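Local atomic coordinates of protein TP_0956 (Treponema pallidum subsp. pallidum, PDB entry 3U64), a protein that is a helical-repeat lipoprotein that probably serves as the T component of a TRAP transporter, mediating protein-protein contacts in ligand uptake. Residues Pro87-Pro92 with Gln285-Trp290; Arg105-Tyr110 with Ala167-Gly172; His241-Ala246 with Glu261-Ala266. All blocks are in the same frame, centred on the assembly; numbering follows the deposited sequence.

Contact 1: Pro87-Pro92 with Gln285-Trp290; sequences PAQYLP and QKRARW. With SO4 (sulfate ion), chain B.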
loop_
_atom_site.group_PDB
_atom_site.type_symbol
_atom_site.label_atom_id
_atom_site.label_comp_id
_atom_site.label_asym_id
_atom_site.label_seq_id
_atom_site.Cartn_x
_atom_site.Cartn_y
_atom_site.Cartn_z
ATOM N N PRO A 87 -3.041 16.089 -1.308
ATOM C CA PRO A 87 -3.999 15.687 -0.256
ATOM C C PRO A 87 -3.933 16.562 1.016
ATOM O O PRO A 87 -4.962 16.816 1.648
ATOM C CB PRO A 87 -3.566 14.252 0.091
ATOM C CG PRO A 87 -2.830 13.770 -1.132
ATOM C CD PRO A 87 -2.129 14.989 -1.678
ATOM N N ALA A 88 -2.731 16.985 1.403
ATOM C CA ALA A 88 -2.574 17.890 2.530
ATOM C C ALA A 88 -3.367 19.174 2.290
ATOM O O ALA A 88 -3.953 19.738 3.217
ATOM C CB ALA A 88 -1.108 18.220 2.744
ATOM N N GLN A 89 -3.378 19.635 1.042
ATOM C CA GLN A 89 -4.031 20.890 0.703
ATOM C C GLN A 89 -5.539 20.799 0.866
ATOM O O GLN A 89 -6.209 21.809 1.069
ATOM C CB GLN A 89 -3.709 21.286 -0.720
ATOM C CG GLN A 89 -2.261 21.604 -0.957
ATOM C CD GLN A 89 -2.085 22.493 -2.164
ATOM O OE1 GLN A 89 -2.847 23.444 -2.357
ATOM N NE2 GLN A 89 -1.094 22.184 -2.995
ATOM N N TYR A 90 -6.073 19.586 0.781
ATOM C CA TYR A 90 -7.517 19.416 0.871
ATOM C C TYR A 90 -7.958 19.155 2.309
ATOM O O TYR A 90 -9.120 18.866 2.565
ATOM C CB TYR A 90 -8.003 18.305 -0.072
ATOM C CG TYR A 90 -7.658 18.513 -1.542
ATOM C CD1 TYR A 90 -7.334 19.770 -2.043
ATOM C CD2 TYR A 90 -7.648 17.446 -2.424
ATOM C CE1 TYR A 90 -7.011 19.955 -3.391
ATOM C CE2 TYR A 90 -7.334 17.616 -3.764
ATOM C CZ TYR A 90 -7.014 18.871 -4.249
ATOM O OH TYR A 90 -6.696 19.029 -5.597
ATOM N N LEU A 91 -7.023 19.254 3.248
ATOM C CA LEU A 91 -7.348 19.123 4.663
ATOM C C LEU A 91 -8.051 20.383 5.172
ATOM O O LEU A 91 -7.894 21.470 4.594
ATOM C CB LEU A 91 -6.093 18.879 5.499
ATOM C CG LEU A 91 -5.277 17.592 5.379
ATOM C CD1 LEU A 91 -4.016 17.773 6.205
ATOM C CD2 LEU A 91 -6.044 16.355 5.851
ATOM N N PRO A 92 -8.833 20.236 6.259
ATOM C CA PRO A 92 -9.551 21.326 6.935
ATOM C C PRO A 92 -8.636 22.220 7.780
ATOM O O PRO A 92 -7.639 21.743 8.323
ATOM C CB PRO A 92 -10.531 20.586 7.864
ATOM C CG PRO A 92 -10.522 19.162 7.427
ATOM C CD PRO A 92 -9.173 18.924 6.833
ATOM N N GLN A 285 -7.856 18.270 -12.665
ATOM C CA GLN A 285 -9.245 18.698 -12.593
ATOM C C GLN A 285 -9.776 18.705 -11.152
ATOM O O GLN A 285 -10.567 19.573 -10.798
ATOM C CB GLN A 285 -10.125 17.897 -13.552
ATOM C CG GLN A 285 -9.726 18.119 -15.003
ATOM C CD GLN A 285 -10.718 17.528 -15.982
ATOM O OE1 GLN A 285 -11.210 16.418 -15.791
ATOM N NE2 GLN A 285 -11.012 18.269 -17.044
ATOM N N LYS A 286 -9.336 17.751 -10.329
ATOM C CA LYS A 286 -9.629 17.803 -8.893
ATOM C C LYS A 286 -9.149 19.117 -8.296
ATOM O O LYS A 286 -9.848 19.733 -7.497
ATOM C CB LYS A 286 -8.955 16.660 -8.132
ATOM C CG LYS A 286 -9.598 15.314 -8.299
ATOM C CD LYS A 286 -9.112 14.352 -7.224
ATOM C CE LYS A 286 -9.561 14.799 -5.830
ATOM N NZ LYS A 286 -9.173 13.828 -4.759
ATOM N N ARG A 287 -7.946 19.541 -8.684
ATOM C CA ARG A 287 -7.399 20.798 -8.188
ATOM C C ARG A 287 -8.205 22.046 -8.636
ATOM O O ARG A 287 -8.451 22.947 -7.844
ATOM C CB ARG A 287 -5.934 20.931 -8.589
ATOM C CG ARG A 287 -5.320 22.234 -8.142
ATOM C CD ARG A 287 -4.188 22.017 -7.162
ATOM N NE ARG A 287 -3.623 23.299 -6.751
ATOM C CZ ARG A 287 -3.859 23.881 -5.579
ATOM N NH1 ARG A 287 -4.636 23.287 -4.681
ATOM N NH2 ARG A 287 -3.305 25.054 -5.301
ATOM N N ALA A 288 -8.609 22.090 -9.906
ATOM C CA ALA A 288 -9.436 23.177 -10.427
ATOM C C ALA A 288 -10.813 23.219 -9.748
ATOM O O ALA A 288 -11.316 24.283 -9.422
ATOM C CB ALA A 288 -9.595 23.046 -11.956
ATOM N N ARG A 289 -11.410 22.059 -9.531
ATOM C CA ARG A 289 -12.655 21.989 -8.767
ATOM C C ARG A 289 -12.494 22.587 -7.362
ATOM O O ARG A 289 -13.360 23.327 -6.887
ATOM C CB ARG A 289 -13.118 20.542 -8.654
ATOM C CG ARG A 289 -14.456 20.263 -9.295
ATOM C CD ARG A 289 -14.645 18.770 -9.533
ATOM N NE ARG A 289 -14.456 18.436 -10.946
ATOM C CZ ARG A 289 -13.699 17.437 -11.404
ATOM N NH1 ARG A 289 -13.044 16.641 -10.566
ATOM N NH2 ARG A 289 -13.604 17.230 -12.710
ATOM N N TRP A 290 -11.387 22.268 -6.697
ATOM C CA TRP A 290 -11.128 22.813 -5.365
ATOM C C TRP A 290 -10.955 24.339 -5.394
ATOM O O TRP A 290 -11.512 25.051 -4.569
ATOM C CB TRP A 290 -9.887 22.163 -4.781
ATOM C CG TRP A 290 -9.525 22.631 -3.423
ATOM C CD1 TRP A 290 -10.005 22.154 -2.239
ATOM C CD2 TRP A 290 -8.569 23.644 -3.090
ATOM N NE1 TRP A 290 -9.417 22.818 -1.188
ATOM C CE2 TRP A 290 -8.533 23.741 -1.684
ATOM C CE3 TRP A 290 -7.744 24.485 -3.845
ATOM C CZ2 TRP A 290 -7.705 24.648 -1.014
ATOM C CZ3 TRP A 290 -6.924 25.393 -3.179
ATOM C CH2 TRP A 290 -6.908 25.464 -1.777
HETATM S S SO4 B . -13.771 15.898 -6.741
HETATM O O1 SO4 B . -13.937 16.332 -8.123
HETATM O O2 SO4 B . -13.617 14.444 -6.713
HETATM O O3 SO4 B . -12.583 16.539 -6.190
HETATM O O4 SO4 B . -14.938 16.286 -5.952
#
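Between Y90, which follows helix 66-89, and W290 on helix 278-293 the backbones come no closer than 8.0 Å from CA to CA, so large side chains have to bridge the gap. Y90 does most of this. Its CG lies beside the backbone N (chi1 -58°), which sends the long ring out toward the opposite helix. One side of the ring meets the indole of W290: CD1 of Y90 is 3.6 Å from CD1 of W290, over the indole face but displaced toward its rim. The phenol and the five-membered ring of the indole meet obliquely, their planes 35° apart. W290 reaches back because its own CG lies opposite the backbone N, and its CZ2 passes 3.8 Å from the carbonyl O of Q89. H294 stacks on W290, so the indole has aromatic neighbours in both Y90 and H294. The contact lies at the surface of an all-helical protein of the tetratricopeptide repeat clan, where it joins the stretch leaving helix 66-89 to the distant helix 278-293. Beyond the ring, the phenol OH of Y90 rests 3.2 Å from CA of R287 without hydrogen-bonding to R287 N, while the aliphatic CE of K286 approaches CE2 of Y90 at 4.1 Å. Q89 and R287 cross at about a right angle, amide and guanidinium planes 65° apart; a weak, long ion pair with D247 draws on R287. Past K286, whose CE lies 3.5 Å from sulfate O3, R289 NH1 donates a hydrogen bond to sulfate O1, 2.6 Å away; the ion probably came from the crystallisation liquor.

Contact 2: Arg105-Tyr110 with Ala167-Gly172; sequences RARKLY and ALTPLG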
loop_
_atom_site.group_PDB
_atom_site.type_symbol
_atom_site.label_atom_id
_atom_site.label_comp_id
_atom_site.label_asym_id
_atom_site.label_seq_id
_atom_site.Cartn_x
_atom_site.Cartn_y
_atom_site.Cartn_z
ATOM N N ARG A 105 7.016 16.840 4.876
ATOM C CA ARG A 105 7.259 15.562 4.227
ATOM C C ARG A 105 7.408 15.718 2.699
ATOM O O ARG A 105 8.323 15.159 2.100
ATOM C CB ARG A 105 6.136 14.576 4.570
ATOM C CG ARG A 105 6.401 13.141 4.120
ATOM C CD ARG A 105 5.217 12.184 4.398
ATOM N NE ARG A 105 5.396 10.945 3.645
ATOM C CZ ARG A 105 4.432 10.266 3.037
ATOM N NH1 ARG A 105 3.173 10.680 3.090
ATOM N NH2 ARG A 105 4.744 9.170 2.368
ATOM N N ALA A 106 6.506 16.463 2.070
ATOM C CA ALA A 106 6.592 16.704 0.619
ATOM C C ALA A 106 7.892 17.428 0.277
ATOM O O ALA A 106 8.574 17.093 -0.683
ATOM C CB ALA A 106 5.422 17.531 0.152
ATOM N N ARG A 107 8.216 18.434 1.073
ATOM C CA ARG A 107 9.433 19.203 0.881
ATOM C C ARG A 107 10.670 18.293 0.834
ATOM O O ARG A 107 11.494 18.406 -0.081
ATOM C CB ARG A 107 9.560 20.254 1.986
ATOM C CG ARG A 107 10.685 21.238 1.782
ATOM C CD ARG A 107 10.950 22.027 3.050
ATOM N NE ARG A 107 12.383 22.250 3.214
ATOM C CZ ARG A 107 13.210 21.388 3.804
ATOM N NH1 ARG A 107 12.739 20.243 4.298
ATOM N NH2 ARG A 107 14.507 21.671 3.906
ATOM N N LYS A 108 10.775 17.367 1.790
ATOM C CA LYS A 108 11.907 16.437 1.831
ATOM C C LYS A 108 11.927 15.496 0.632
ATOM O O LYS A 108 12.987 15.173 0.111
ATOM C CB LYS A 108 11.924 15.634 3.141
ATOM C CG LYS A 108 12.255 16.486 4.374
ATOM C CD LYS A 108 12.352 15.632 5.631
ATOM C CE LYS A 108 12.525 16.481 6.881
ATOM N NZ LYS A 108 11.224 17.032 7.362
ATOM N N LEU A 109 10.752 15.060 0.203
ATOM C CA LEU A 109 10.634 14.217 -0.984
ATOM C C LEU A 109 10.993 14.973 -2.280
ATOM O O LEU A 109 11.661 14.421 -3.157
ATOM C CB LEU A 109 9.234 13.594 -1.071
ATOM C CG LEU A 109 8.907 12.501 -0.038
ATOM C CD1 LEU A 109 7.588 11.840 -0.347
ATOM C CD2 LEU A 109 9.978 11.419 0.070
ATOM N N TYR A 110 10.558 16.225 -2.409
ATOM C CA TYR A 110 10.983 17.028 -3.557
ATOM C C TYR A 110 12.513 17.068 -3.632
ATOM O O TYR A 110 13.111 16.873 -4.696
ATOM C CB TYR A 110 10.434 18.450 -3.462
ATOM C CG TYR A 110 8.961 18.557 -3.795
ATOM C CD1 TYR A 110 8.418 17.856 -4.874
ATOM C CD2 TYR A 110 8.108 19.356 -3.029
ATOM C CE1 TYR A 110 7.067 17.955 -5.183
ATOM C CE2 TYR A 110 6.752 19.460 -3.336
ATOM C CZ TYR A 110 6.242 18.762 -4.413
ATOM O OH TYR A 110 4.914 18.851 -4.726
ATOM N N ALA A 167 8.731 26.385 -2.506
ATOM C CA ALA A 167 7.345 26.790 -2.316
ATOM C C ALA A 167 6.778 26.365 -0.946
ATOM O O ALA A 167 5.766 26.896 -0.493
ATOM C CB ALA A 167 6.490 26.232 -3.446
ATOM N N LEU A 168 7.436 25.411 -0.296
ATOM C CA LEU A 168 6.972 24.886 0.985
ATOM C C LEU A 168 7.972 25.229 2.091
ATOM O O LEU A 168 7.834 24.799 3.236
ATOM C CB LEU A 168 6.800 23.361 0.904
ATOM C CG LEU A 168 5.812 22.808 -0.123
ATOM C CD1 LEU A 168 5.789 21.287 -0.096
ATOM C CD2 LEU A 168 4.417 23.385 0.113
ATOM N N THR A 169 8.989 25.994 1.721
ATOM C CA THR A 169 10.058 26.380 2.623
ATOM C C THR A 169 9.723 27.760 3.160
ATOM O O THR A 169 9.396 28.657 2.388
ATOM C CB THR A 169 11.411 26.401 1.870
ATOM O OG1 THR A 169 11.711 25.084 1.385
ATOM C CG2 THR A 169 12.541 26.865 2.755
ATOM N N PRO A 170 9.750 27.920 4.492
ATOM C CA PRO A 170 9.546 29.234 5.120
ATOM C C PRO A 170 10.497 30.268 4.525
ATOM O O PRO A 170 11.709 30.037 4.512
ATOM C CB PRO A 170 9.895 28.975 6.585
ATOM C CG PRO A 170 9.557 27.531 6.792
ATOM C CD PRO A 170 9.891 26.843 5.488
ATOM N N LEU A 171 9.955 31.382 4.039
ATOM C CA LEU A 171 10.739 32.387 3.318
ATOM C C LEU A 171 11.991 32.846 4.064
ATOM O O LEU A 171 12.913 33.396 3.462
ATOM C CB LEU A 171 9.864 33.592 2.966
ATOM C CG LEU A 171 8.693 33.274 2.034
ATOM C CD1 LEU A 171 7.773 34.474 1.897
ATOM C CD2 LEU A 171 9.197 32.811 0.672
ATOM N N GLY A 172 12.022 32.613 5.372
ATOM C CA GLY A 172 13.140 33.036 6.191
ATOM C C GLY A 172 14.281 32.039 6.258
ATOM O O GLY A 172 15.439 32.420 6.430
#
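L168 sets its side chain against helix 96-124 from the loop that follows helix 152-166, a helix-to-loop contact within the all-helical fold of this TPR-clan protein. The apolar part centres on one methyl group. CD1 of L168 lies 3.8 Å from CB of A106 and also 3.8 Å from CE2 of Y110, which it meets at the ring edge, near the ring plane. A106 and Y110 are one helical turn apart, so they present a shared surface to the methyl; the small A106 lets the leucine methyl come close to the helix. The backbones approach to 6.2 Å between CA of R107 and CA of L168. The polar part belongs to R107 and T169, with Y110 held separately at its OH, which is hydrogen-bonded to Q85 of helix 66-89. The arginine carries its CG opposite the backbone N (chi1 -172°), leading the chain past L168 to the threonine hydroxyl. That hydroxyl has a stronger partner in the carbonyl O of A165, in the preceding helix. Toward R107 it lies at the guanidinium edge, in plane, where NE donates a weak hydrogen bond to T169 OG1 at 3.4 Å, bent to 132°.

Contact 3: His241-Ala246 with Glu261-Ala266; sequences HHITYA and EALDRA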
loop_
_atom_site.group_PDB
_atom_site.type_symbol
_atom_site.label_atom_id
_atom_site.label_comp_id
_atom_site.label_asym_id
_atom_site.label_seq_id
_atom_site.Cartn_x
_atom_site.Cartn_y
_atom_site.Cartn_z
ATOM N N HIS A 241 -2.248 24.451 -17.886
ATOM C CA HIS A 241 -1.954 25.819 -18.266
ATOM C C HIS A 241 -3.118 26.730 -17.893
ATOM O O HIS A 241 -2.893 27.859 -17.496
ATOM C CB HIS A 241 -1.501 25.955 -19.730
ATOM C CG HIS A 241 -2.593 25.796 -20.740
ATOM N ND1 HIS A 241 -3.104 24.570 -21.101
ATOM C CD2 HIS A 241 -3.226 26.708 -21.515
ATOM C CE1 HIS A 241 -4.028 24.735 -22.031
ATOM N NE2 HIS A 241 -4.123 26.023 -22.298
ATOM N N HIS A 242 -4.353 26.222 -17.958
ATOM C CA HIS A 242 -5.522 26.999 -17.504
ATOM C C HIS A 242 -5.443 27.275 -16.000
ATOM O O HIS A 242 -5.675 28.404 -15.553
ATOM C CB HIS A 242 -6.863 26.307 -17.846
ATOM C CG HIS A 242 -7.074 26.082 -19.314
ATOM N ND1 HIS A 242 -7.261 27.119 -20.210
ATOM C CD2 HIS A 242 -7.110 24.943 -20.049
ATOM C CE1 HIS A 242 -7.406 26.625 -21.428
ATOM N NE2 HIS A 242 -7.313 25.309 -21.361
ATOM N N ILE A 243 -5.111 26.243 -15.227
ATOM C CA ILE A 243 -4.991 26.367 -13.773
ATOM C C ILE A 243 -3.864 27.331 -13.386
ATOM O O ILE A 243 -4.023 28.181 -12.511
ATOM C CB ILE A 243 -4.755 24.998 -13.119
ATOM C CG1 ILE A 243 -6.017 24.142 -13.291
ATOM C CG2 ILE A 243 -4.339 25.173 -11.629
ATOM C CD1 ILE A 243 -5.859 22.706 -12.872
ATOM N N THR A 244 -2.726 27.210 -14.060
ATOM C CA THR A 244 -1.629 28.139 -13.832
ATOM C C THR A 244 -2.063 29.593 -14.074
ATOM O O THR A 244 -1.776 30.479 -13.261
ATOM C CB THR A 244 -0.416 27.773 -14.688
ATOM O OG1 THR A 244 0.117 26.513 -14.234
ATOM C CG2 THR A 244 0.657 28.877 -14.608
ATOM N N TYR A 245 -2.780 29.834 -15.169
ATOM C CA TYR A 245 -3.294 31.173 -15.449
ATOM C C TYR A 245 -4.158 31.690 -14.300
ATOM O O TYR A 245 -3.974 32.814 -13.823
ATOM C CB TYR A 245 -4.094 31.186 -16.750
ATOM C CG TYR A 245 -4.506 32.574 -17.178
ATOM C CD1 TYR A 245 -3.570 33.467 -17.690
ATOM C CD2 TYR A 245 -5.830 33.000 -17.064
ATOM C CE1 TYR A 245 -3.936 34.750 -18.078
ATOM C CE2 TYR A 245 -6.209 34.283 -17.450
ATOM C CZ TYR A 245 -5.252 35.154 -17.959
ATOM O OH TYR A 245 -5.598 36.428 -18.351
ATOM N N ALA A 246 -5.077 30.852 -13.833
ATOM C CA ALA A 246 -6.007 31.244 -12.768
ATOM C C ALA A 246 -5.299 31.483 -11.435
ATOM O O ALA A 246 -5.513 32.489 -10.767
ATOM C CB ALA A 246 -7.101 30.183 -12.600
ATOM N N GLU A 261 -13.325 31.795 -15.819
ATOM C CA GLU A 261 -13.209 31.306 -17.193
ATOM C C GLU A 261 -12.105 30.263 -17.337
ATOM O O GLU A 261 -12.304 29.217 -17.948
ATOM C CB GLU A 261 -12.910 32.454 -18.157
ATOM C CG GLU A 261 -14.063 33.419 -18.390
ATOM C CD GLU A 261 -13.714 34.535 -19.381
ATOM O OE1 GLU A 261 -12.567 34.571 -19.888
ATOM O OE2 GLU A 261 -14.598 35.373 -19.655
ATOM N N ALA A 262 -10.929 30.563 -16.799
ATOM C CA ALA A 262 -9.781 29.688 -16.988
ATOM C C ALA A 262 -10.072 28.309 -16.412
ATOM O O ALA A 262 -9.808 27.279 -17.057
ATOM C CB ALA A 262 -8.532 30.292 -16.363
ATOM N N LEU A 263 -10.636 28.288 -15.208
ATOM C CA LEU A 263 -10.968 27.021 -14.548
ATOM C C LEU A 263 -12.121 26.299 -15.239
ATOM O O LEU A 263 -12.183 25.065 -15.244
ATOM C CB LEU A 263 -11.288 27.236 -13.072
ATOM C CG LEU A 263 -10.145 27.832 -12.245
ATOM C CD1 LEU A 263 -10.570 28.055 -10.789
ATOM C CD2 LEU A 263 -8.913 26.942 -12.323
ATOM N N ASP A 264 -13.036 27.061 -15.823
ATOM C CA ASP A 264 -14.096 26.438 -16.611
ATOM C C ASP A 264 -13.487 25.748 -17.827
ATOM O O ASP A 264 -13.918 24.669 -18.226
ATOM C CB ASP A 264 -15.138 27.461 -17.048
ATOM C CG ASP A 264 -16.130 27.791 -15.944
ATOM O OD1 ASP A 264 -16.193 27.037 -14.951
ATOM O OD2 ASP A 264 -16.848 28.805 -16.075
ATOM N N ARG A 265 -12.476 26.374 -18.412
ATOM C CA ARG A 265 -11.749 25.738 -19.499
ATOM C C ARG A 265 -11.005 24.473 -19.040
ATOM O O ARG A 265 -11.071 23.456 -19.714
ATOM C CB ARG A 265 -10.830 26.737 -20.198
ATOM C CG ARG A 265 -11.616 27.737 -21.031
ATOM C CD ARG A 265 -10.725 28.592 -21.896
ATOM N NE ARG A 265 -10.059 29.628 -21.116
ATOM C CZ ARG A 265 -10.258 30.934 -21.273
ATOM N NH1 ARG A 265 -11.104 31.379 -22.199
ATOM N NH2 ARG A 265 -9.600 31.795 -20.504
ATOM N N ALA A 266 -10.338 24.528 -17.885
ATOM C CA ALA A 266 -9.683 23.332 -17.325
ATOM C C ALA A 266 -10.680 22.198 -17.137
ATOM O O ALA A 266 -10.370 21.050 -17.416
ATOM C CB ALA A 266 -8.994 23.645 -15.991
#
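The imidazole of H242 is sandwiched: R265 CB covers one face in a CH-pi contact, 3.7 Å from the ring centroid and only 15° off the normal, and NE2 of the neighbouring H241 lies over the opposite face. The setting is an antiparallel pair of consecutive helices, 240-250 and 256-268, a helical hairpin as found in tetratricopeptide repeats. The guanidinium of R265 has ND1 of H242 near its edge, while CB of E261 lies over one of its faces. At the edge of the Y245 ring sits CB of A262. The local axes approach to 8.1 Å at an angle of 162°. Such closeness suits alanine: CA of H242 and CA of A262 are 5.1 Å apart, and the methyls of A246 and A262 meet at 4.0 Å. I243 and L263 fill the inner side, where helix 278-293 packs against both. The leucine's CD2 lies 3.7 Å from CB of A246, and CG1 of I243 reaches CB of A266. R265 crosses the imidazole at about a right angle, its chain bent at chi3, leaving its NE buried with no polar partner in the model. With CG beside the backbone N (chi1 -60°), H242 lays its ring over R265 CB. Its own CB comes within 3.2 Å of the carbonyl O of A262.

Contact 1 joins sequence segments 193 residues apart, and the loop it closes contains both other contacts, first contact 2 and then contact 3. Contacts 1 and 3 are neighbours, their centres about 15 Å apart: helix 278-293 follows helix 256-268 and packs on the hairpin, with A288 touching I243, L263 and A266, and Q285 NE2 probably hydrogen-bonded to A266 O. Contact 2 stands apart, about 18 Å from contact 1 and 25 Å from contact 3 between centres, yet consecutive helices 66-89 and 96-124 carry segments of contacts 1 and 2. Early and late helices of one T-component family region are thus tied together, while R105, in segment 105-110, forms a salt bridge with D40 of a second subunit.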